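Local coordinates for computational Design of Enzyme (Synthetic construct, PDB 3TP4), which is a computationally designed enzyme on a glycoside-hydrolase-like TIM-barrel scaffold, probably built to host an activated serine in a catalytic triad, at residues 201-205 / 206-210; 338-341 / 342-346. All blocks are in the same frame, centred on the assembly; numbering follows the deposited sequence.

Contact 1 of 2, residues 201-205 / 206-210; sequences VEYLR and DVKGV
This is a local contact at the C-terminal end of helix 190-207, on the outside of the barrel, where the last turn widens before the chain leads toward strand 213-217. Glu202 O receives two amides: Asp206 N at 2.7 Å in the ordinary helical manner and Val207 N, which reaches it in the carbonyl plane from one residue further on. Tyr203 O repeats this longer spacing, taking the amide Lys208 N at 2.8 Å with a C=O...N angle of 171°. Leu204 O then accepts from Val210 N at 3.0 Å, beyond Gly209, whose positive phi (80°) turns the chain off the helix.

Among the side chains, Arg205 grips its neighbour Asp206 side-on. Arg205 NE meets Asp206 OD1 at 2.8 Å from above the carboxylate plane, and Arg205 NH2 binds Asp206 OD2 at 3.0 Å on the syn side. A bend at chi3 (64°) folds the guanidinium back alongside the acid. Asp206 OD2 also pairs with Arg396 of the Ig-like domain, so two arginines probably favour its anionic form, although the carboxylate of Glu202, bound to His376, is nearby.

Val207 CG1 lies 3.5 Å from Tyr203 CE1, and the bent Lys208 chain runs alongside the other side of the ring, Lys208 CG lying 3.6 Å from Tyr203 CE2. The tyrosine hydroxyl and the lysine ammonium both finish on Asp149 of helix 141-157. The pi-type widening followed by a glycine of positive phi forms the C-terminal end of this outer helix of the TIM barrel.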
ATOM      1  N   VAL A 201      -6.776  -7.490  -3.163  1.00 20.53           N
ATOM      2  CA  VAL A 201      -5.956  -7.719  -4.346  1.00 22.41           C
ATOM      3  C   VAL A 201      -6.710  -8.585  -5.349  1.00 23.87           C
ATOM      4  O   VAL A 201      -6.729  -8.308  -6.544  1.00 23.39           O
ATOM      5  CB  VAL A 201      -4.633  -8.412  -4.002  1.00 25.58           C
ATOM      6  CG1 VAL A 201      -3.978  -8.917  -5.274  1.00 29.29           C
ATOM      7  CG2 VAL A 201      -3.686  -7.452  -3.272  1.00 26.63           C
ATOM      8  N   GLU A 202      -7.342  -9.636  -4.846  1.00 25.25           N
ATOM      9  CA  GLU A 202      -8.051 -10.581  -5.701  1.00 25.42           C
ATOM     10  C   GLU A 202      -9.293  -9.943  -6.339  1.00 27.77           C
ATOM     11  O   GLU A 202      -9.544 -10.109  -7.534  1.00 27.34           O
ATOM     12  CB  GLU A 202      -8.395 -11.843  -4.895  1.00 21.16           C
ATOM     13  CG  GLU A 202      -7.146 -12.686  -4.616  1.00 21.43           C
ATOM     14  CD  GLU A 202      -7.262 -13.592  -3.406  1.00 29.67           C
ATOM     15  OE1 GLU A 202      -8.289 -13.526  -2.687  1.00 27.00           O
ATOM     16  OE2 GLU A 202      -6.313 -14.380  -3.181  1.00 25.94           O
ATOM     17  N   TYR A 203     -10.055  -9.193  -5.554  1.00 24.30           N
ATOM     18  CA  TYR A 203     -11.220  -8.503  -6.108  1.00 26.10           C
ATOM     19  C   TYR A 203     -10.799  -7.543  -7.227  1.00 29.33           C
ATOM     20  O   TYR A 203     -11.327  -7.607  -8.335  1.00 29.36           O
ATOM     21  CB  TYR A 203     -12.022  -7.764  -5.029  1.00 20.62           C
ATOM     22  CG  TYR A 203     -13.335  -7.212  -5.558  1.00 31.47           C
ATOM     23  CD1 TYR A 203     -14.424  -8.048  -5.753  1.00 33.82           C
ATOM     24  CD2 TYR A 203     -13.475  -5.866  -5.889  1.00 30.34           C
ATOM     25  CE1 TYR A 203     -15.629  -7.566  -6.244  1.00 30.63           C
ATOM     26  CE2 TYR A 203     -14.680  -5.364  -6.380  1.00 34.89           C
ATOM     27  CZ  TYR A 203     -15.756  -6.235  -6.558  1.00 36.59           C
ATOM     28  OH  TYR A 203     -16.966  -5.787  -7.044  1.00 33.33           O
ATOM     29  N   LEU A 204      -9.824  -6.682  -6.954  1.00 29.20           N
ATOM     30  CA  LEU A 204      -9.368  -5.729  -7.968  1.00 28.86           C
ATOM     31  C   LEU A 204      -8.764  -6.420  -9.193  1.00 28.98           C
ATOM     32  O   LEU A 204      -9.121  -6.107 -10.328  1.00 26.70           O
ATOM     33  CB  LEU A 204      -8.360  -4.735  -7.376  1.00 28.31           C
ATOM     34  CG  LEU A 204      -8.923  -3.699  -6.388  1.00 28.75           C
ATOM     35  CD1 LEU A 204      -7.806  -2.986  -5.667  1.00 22.72           C
ATOM     36  CD2 LEU A 204      -9.862  -2.672  -7.064  1.00 28.20           C
ATOM     37  N   ARG A 205      -7.840  -7.349  -8.966  1.00 25.35           N
ATOM     38  CA  ARG A 205      -7.115  -7.977 -10.070  1.00 25.98           C
ATOM     39  C   ARG A 205      -7.964  -9.027 -10.787  1.00 35.37           C
ATOM     40  O   ARG A 205      -8.143  -8.976 -12.003  1.00 35.53           O
ATOM     41  CB  ARG A 205      -5.819  -8.623  -9.571  1.00 25.28           C
ATOM     42  CG  ARG A 205      -5.050  -9.432 -10.631  1.00 28.54           C
ATOM     43  CD  ARG A 205      -3.945 -10.299  -9.997  1.00 32.00           C
ATOM     44  NE  ARG A 205      -4.512 -11.317  -9.098  1.00 26.02           N
ATOM     45  CZ  ARG A 205      -3.857 -11.907  -8.095  1.00 30.46           C
ATOM     46  NH1 ARG A 205      -2.586 -11.614  -7.839  1.00 26.40           N
ATOM     47  NH2 ARG A 205      -4.480 -12.804  -7.337  1.00 26.14           N
ATOM     48  N   ASP A 206      -8.493  -9.978 -10.030  1.00 28.96           N
ATOM     49  CA  ASP A 206      -9.119 -11.146 -10.645  1.00 32.47           C
ATOM     50  C   ASP A 206     -10.577 -10.894 -10.970  1.00 31.21           C
ATOM     51  O   ASP A 206     -11.093 -11.395 -11.966  1.00 36.75           O
ATOM     52  CB  ASP A 206      -9.017 -12.359  -9.723  1.00 27.98           C
ATOM     53  CG  ASP A 206      -7.585 -12.716  -9.380  1.00 32.08           C
ATOM     54  OD1 ASP A 206      -6.710 -12.603 -10.259  1.00 31.12           O
ATOM     55  OD2 ASP A 206      -7.331 -13.114  -8.230  1.00 33.56           O
ATOM     56  N   VAL A 207     -11.254 -10.156 -10.105  1.00 29.50           N
ATOM     57  CA  VAL A 207     -12.668  -9.892 -10.311  1.00 32.79           C
ATOM     58  C   VAL A 207     -12.900  -8.679 -11.223  1.00 37.89           C
ATOM     59  O   VAL A 207     -13.722  -8.741 -12.126  1.00 35.76           O
ATOM     60  CB  VAL A 207     -13.435  -9.730  -8.981  1.00 39.61           C
ATOM     61  CG1 VAL A 207     -14.870  -9.289  -9.253  1.00 45.45           C
ATOM     62  CG2 VAL A 207     -13.421 -11.054  -8.173  1.00 27.82           C
ATOM     63  N   LYS A 208     -12.174  -7.584 -11.002  1.00 33.27           N
ATOM     64  CA  LYS A 208     -12.406  -6.371 -11.794  1.00 32.12           C
ATOM     65  C   LYS A 208     -11.478  -6.224 -13.005  1.00 34.78           C
ATOM     66  O   LYS A 208     -11.751  -5.437 -13.908  1.00 31.26           O
ATOM     67  CB  LYS A 208     -12.314  -5.123 -10.907  1.00 33.89           C
ATOM     68  CG  LYS A 208     -13.243  -5.157  -9.706  1.00 35.49           C
ATOM     69  CD  LYS A 208     -14.714  -5.225 -10.121  1.00 39.76           C
ATOM     70  CE  LYS A 208     -15.145  -3.945 -10.831  1.00 41.77           C
ATOM     71  NZ  LYS A 208     -16.630  -3.843 -10.915  1.00 47.78           N
ATOM     72  N   GLY A 209     -10.378  -6.966 -13.023  1.00 30.20           N
ATOM     73  CA  GLY A 209      -9.459  -6.906 -14.147  1.00 33.31           C
ATOM     74  C   GLY A 209      -8.512  -5.714 -14.147  1.00 34.37           C
ATOM     75  O   GLY A 209      -7.980  -5.336 -15.193  1.00 33.64           O
ATOM     76  N   VAL A 210      -8.292  -5.116 -12.981  1.00 31.96           N
ATOM     77  CA  VAL A 210      -7.338  -4.019 -12.874  1.00 30.86           C
ATOM     78  C   VAL A 210      -5.960  -4.502 -13.300  1.00 28.96           C
ATOM     79  O   VAL A 210      -5.482  -5.534 -12.828  1.00 27.78           O
ATOM     80  CB  VAL A 210      -7.272  -3.453 -11.439  1.00 31.34           C
ATOM     81  CG1 VAL A 210      -6.099  -2.473 -11.290  1.00 29.95           C
ATOM     82  CG2 VAL A 210      -8.584  -2.790 -11.081  1.00 30.26           C
TER

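Contact 2 of 2, residues 338-341 / 342-346; sequences ALLE and DFQAY
Leu339 O accepts the amide N of Phe343, Leu340 O that of Gln344 and Glu341 O that of Ala345, each at 3.0 Å from oxygen to nitrogen, so the chain passes from a short loop or turn into the first turns of helix 340-348. The middle bond is nearly straight, with an N-H...O angle of 170°. One step earlier the pattern is completed by water: a single molecule donates to Ala338 O at 2.7 Å and accepts from Asp342 N at 2.9 Å, standing where a direct i to i+4 bond would otherwise lie.

Between the side chains the touches are light. The Gln344 side chain passes back over the preceding turn, because chi1 of -74° sets CG beside its own backbone N. Gln344 CD, the amide carbon, comes within 4.0 Å of Leu340 CG, and the two side chains cross at a slant, while Gln344 OE1 lies 3.5 Å from Glu341 CA. The other end of the same amide, NE2, is bonded to Val59 O, which helps to orient the amide and ties this turn to helix 55-60, where Leu340 also packs on Val59.

Leu339 and Asp342 run side by side, Leu339 CD2 4.2 Å from Asp342 CB. With CG anti to N (chi1 -171°), the Asp342 carboxylate points to helix 299-308 and its OD1 bonds Thr301 OG1. Phe343 faces inward, forming edge-to-face pairs with Phe300 and Phe34.

Chemically, the opening turn combines backbone bonds, one bridging water and a buried acid. The carboxylate of Asp342 has hydrogen-bonding partners for both oxygens, and its place near a helix N terminus would probably favour the charged form.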
ATOM      1  N   ALA A 338      11.623  27.813   9.114  1.00 32.64           N
ATOM      2  CA  ALA A 338      13.028  27.707   9.478  1.00 33.57           C
ATOM      3  C   ALA A 338      13.747  26.589   8.703  1.00 36.43           C
ATOM      4  O   ALA A 338      14.952  26.683   8.436  1.00 31.10           O
ATOM      5  CB  ALA A 338      13.168  27.499  10.982  1.00 36.10           C
ATOM      6  N   LEU A 339      13.016  25.534   8.346  1.00 31.92           N
ATOM      7  CA  LEU A 339      13.637  24.382   7.687  1.00 29.72           C
ATOM      8  C   LEU A 339      13.699  24.512   6.156  1.00 30.90           C
ATOM      9  O   LEU A 339      14.123  23.573   5.461  1.00 28.42           O
ATOM     10  CB  LEU A 339      12.934  23.068   8.084  1.00 30.51           C
ATOM     11  CG  LEU A 339      13.373  22.370   9.379  1.00 30.77           C
ATOM     12  CD1 LEU A 339      12.414  21.222   9.730  1.00 23.32           C
ATOM     13  CD2 LEU A 339      14.807  21.863   9.278  1.00 36.78           C
ATOM     14  N   LEU A 340      13.293  25.665   5.632  1.00 28.57           N
ATOM     15  CA  LEU A 340      13.267  25.853   4.183  1.00 27.92           C
ATOM     16  C   LEU A 340      14.636  25.624   3.535  1.00 27.56           C
ATOM     17  O   LEU A 340      14.763  24.847   2.594  1.00 26.29           O
ATOM     18  CB  LEU A 340      12.751  27.240   3.814  1.00 32.20           C
ATOM     19  CG  LEU A 340      12.882  27.526   2.315  1.00 33.62           C
ATOM     20  CD1 LEU A 340      11.831  26.770   1.535  1.00 35.65           C
ATOM     21  CD2 LEU A 340      12.806  29.008   2.020  1.00 35.14           C
ATOM     22  N   GLU A 341      15.664  26.284   4.050  1.00 24.80           N
ATOM     23  CA  GLU A 341      17.002  26.143   3.477  1.00 31.49           C
ATOM     24  C   GLU A 341      17.484  24.692   3.504  1.00 29.93           C
ATOM     25  O   GLU A 341      18.066  24.201   2.534  1.00 27.13           O
ATOM     26  CB  GLU A 341      18.006  27.066   4.189  1.00 36.21           C
ATOM     27  CG  GLU A 341      19.433  26.879   3.720  1.00 53.41           C
ATOM     28  CD  GLU A 341      20.374  27.957   4.239  1.00 69.57           C
ATOM     29  OE1 GLU A 341      20.131  28.482   5.353  1.00 66.66           O
ATOM     30  OE2 GLU A 341      21.352  28.282   3.525  1.00 77.67           O
ATOM     31  N   ASP A 342      17.231  23.989   4.604  1.00 29.46           N
ATOM     32  CA  ASP A 342      17.692  22.620   4.704  1.00 29.76           C
ATOM     33  C   ASP A 342      16.969  21.733   3.695  1.00 31.25           C
ATOM     34  O   ASP A 342      17.577  20.849   3.093  1.00 26.72           O
ATOM     35  CB  ASP A 342      17.509  22.061   6.116  1.00 33.85           C
ATOM     36  CG  ASP A 342      18.186  20.705   6.297  1.00 31.85           C
ATOM     37  OD1 ASP A 342      19.427  20.666   6.429  1.00 31.81           O
ATOM     38  OD2 ASP A 342      17.481  19.679   6.327  1.00 31.35           O
ATOM     39  N   PHE A 343      15.674  21.962   3.513  1.00 25.71           N
ATOM     40  CA  PHE A 343      14.930  21.163   2.551  1.00 28.44           C
ATOM     41  C   PHE A 343      15.445  21.419   1.134  1.00 27.62           C
ATOM     42  O   PHE A 343      15.616  20.485   0.351  1.00 29.00           O
ATOM     43  CB  PHE A 343      13.414  21.396   2.637  1.00 23.41           C
ATOM     44  CG  PHE A 343      12.636  20.540   1.679  1.00 27.24           C
ATOM     45  CD1 PHE A 343      12.409  19.203   1.955  1.00 23.54           C
ATOM     46  CD2 PHE A 343      12.179  21.059   0.478  1.00 27.95           C
ATOM     47  CE1 PHE A 343      11.717  18.406   1.069  1.00 28.55           C
ATOM     48  CE2 PHE A 343      11.492  20.265  -0.415  1.00 26.32           C
ATOM     49  CZ  PHE A 343      11.261  18.939  -0.119  1.00 29.84           C
ATOM     50  N   GLN A 344      15.713  22.676   0.811  1.00 27.59           N
ATOM     51  CA  GLN A 344      16.319  23.009  -0.476  1.00 22.43           C
ATOM     52  C   GLN A 344      17.629  22.248  -0.679  1.00 28.31           C
ATOM     53  O   GLN A 344      17.914  21.790  -1.783  1.00 23.61           O
ATOM     54  CB  GLN A 344      16.562  24.523  -0.585  1.00 28.95           C
ATOM     55  CG  GLN A 344      15.271  25.293  -0.814  1.00 27.46           C
ATOM     56  CD  GLN A 344      15.420  26.778  -0.634  1.00 29.96           C
ATOM     57  OE1 GLN A 344      16.159  27.249   0.235  1.00 27.49           O
ATOM     58  NE2 GLN A 344      14.697  27.538  -1.450  1.00 24.27           N
ATOM     59  N   ALA A 345      18.423  22.117   0.384  1.00 27.15           N
ATOM     60  CA  ALA A 345      19.700  21.405   0.297  1.00 22.61           C
ATOM     61  C   ALA A 345      19.455  19.912   0.108  1.00 24.79           C
ATOM     62  O   ALA A 345      20.123  19.241  -0.685  1.00 27.15           O
ATOM     63  CB  ALA A 345      20.545  21.663   1.555  1.00 26.45           C
ATOM     64  N   TYR A 346      18.501  19.391   0.867  1.00 23.87           N
ATOM     65  CA  TYR A 346      18.033  18.033   0.675  1.00 26.34           C
ATOM     66  C   TYR A 346      17.657  17.784  -0.789  1.00 25.75           C
ATOM     67  O   TYR A 346      18.045  16.774  -1.372  1.00 24.43           O
ATOM     68  CB  TYR A 346      16.831  17.783   1.582  1.00 24.53           C
ATOM     69  CG  TYR A 346      16.048  16.546   1.237  1.00 28.13           C
ATOM     70  CD1 TYR A 346      14.988  16.601   0.341  1.00 26.65           C
ATOM     71  CD2 TYR A 346      16.361  15.322   1.813  1.00 24.63           C
ATOM     72  CE1 TYR A 346      14.282  15.470   0.015  1.00 22.32           C
ATOM     73  CE2 TYR A 346      15.645  14.193   1.513  1.00 25.26           C
ATOM     74  CZ  TYR A 346      14.610  14.266   0.610  1.00 26.79           C
ATOM     75  OH  TYR A 346      13.899  13.125   0.292  1.00 22.19           O
TER
HETATM   76  O   HOH W   1      16.933  25.278   7.240  1.00 33.75           O

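Overall arrangement
From the N terminus, the chain first reaches contact 1, at the close of helix 190-207, just ahead of barrel strand 213-217. It then runs through further strands and helices before contact 2, at the start of helix 340-348, which lies between strands 318-321 and 352-353. Each contact closes only a short turn; the two come in series and neither nest nor cross. The centres of contact 1 and contact 2 are about 42 Å apart, on opposite sides of the chain's centre. Contact 1 ties its helix to helix 141-157 and to the Ig-like sheet, whereas contact 2 joins helix 340-348 to helices 299-308 and 55-60, in the part of the chain whose flanking strands both pair with strand 32-37.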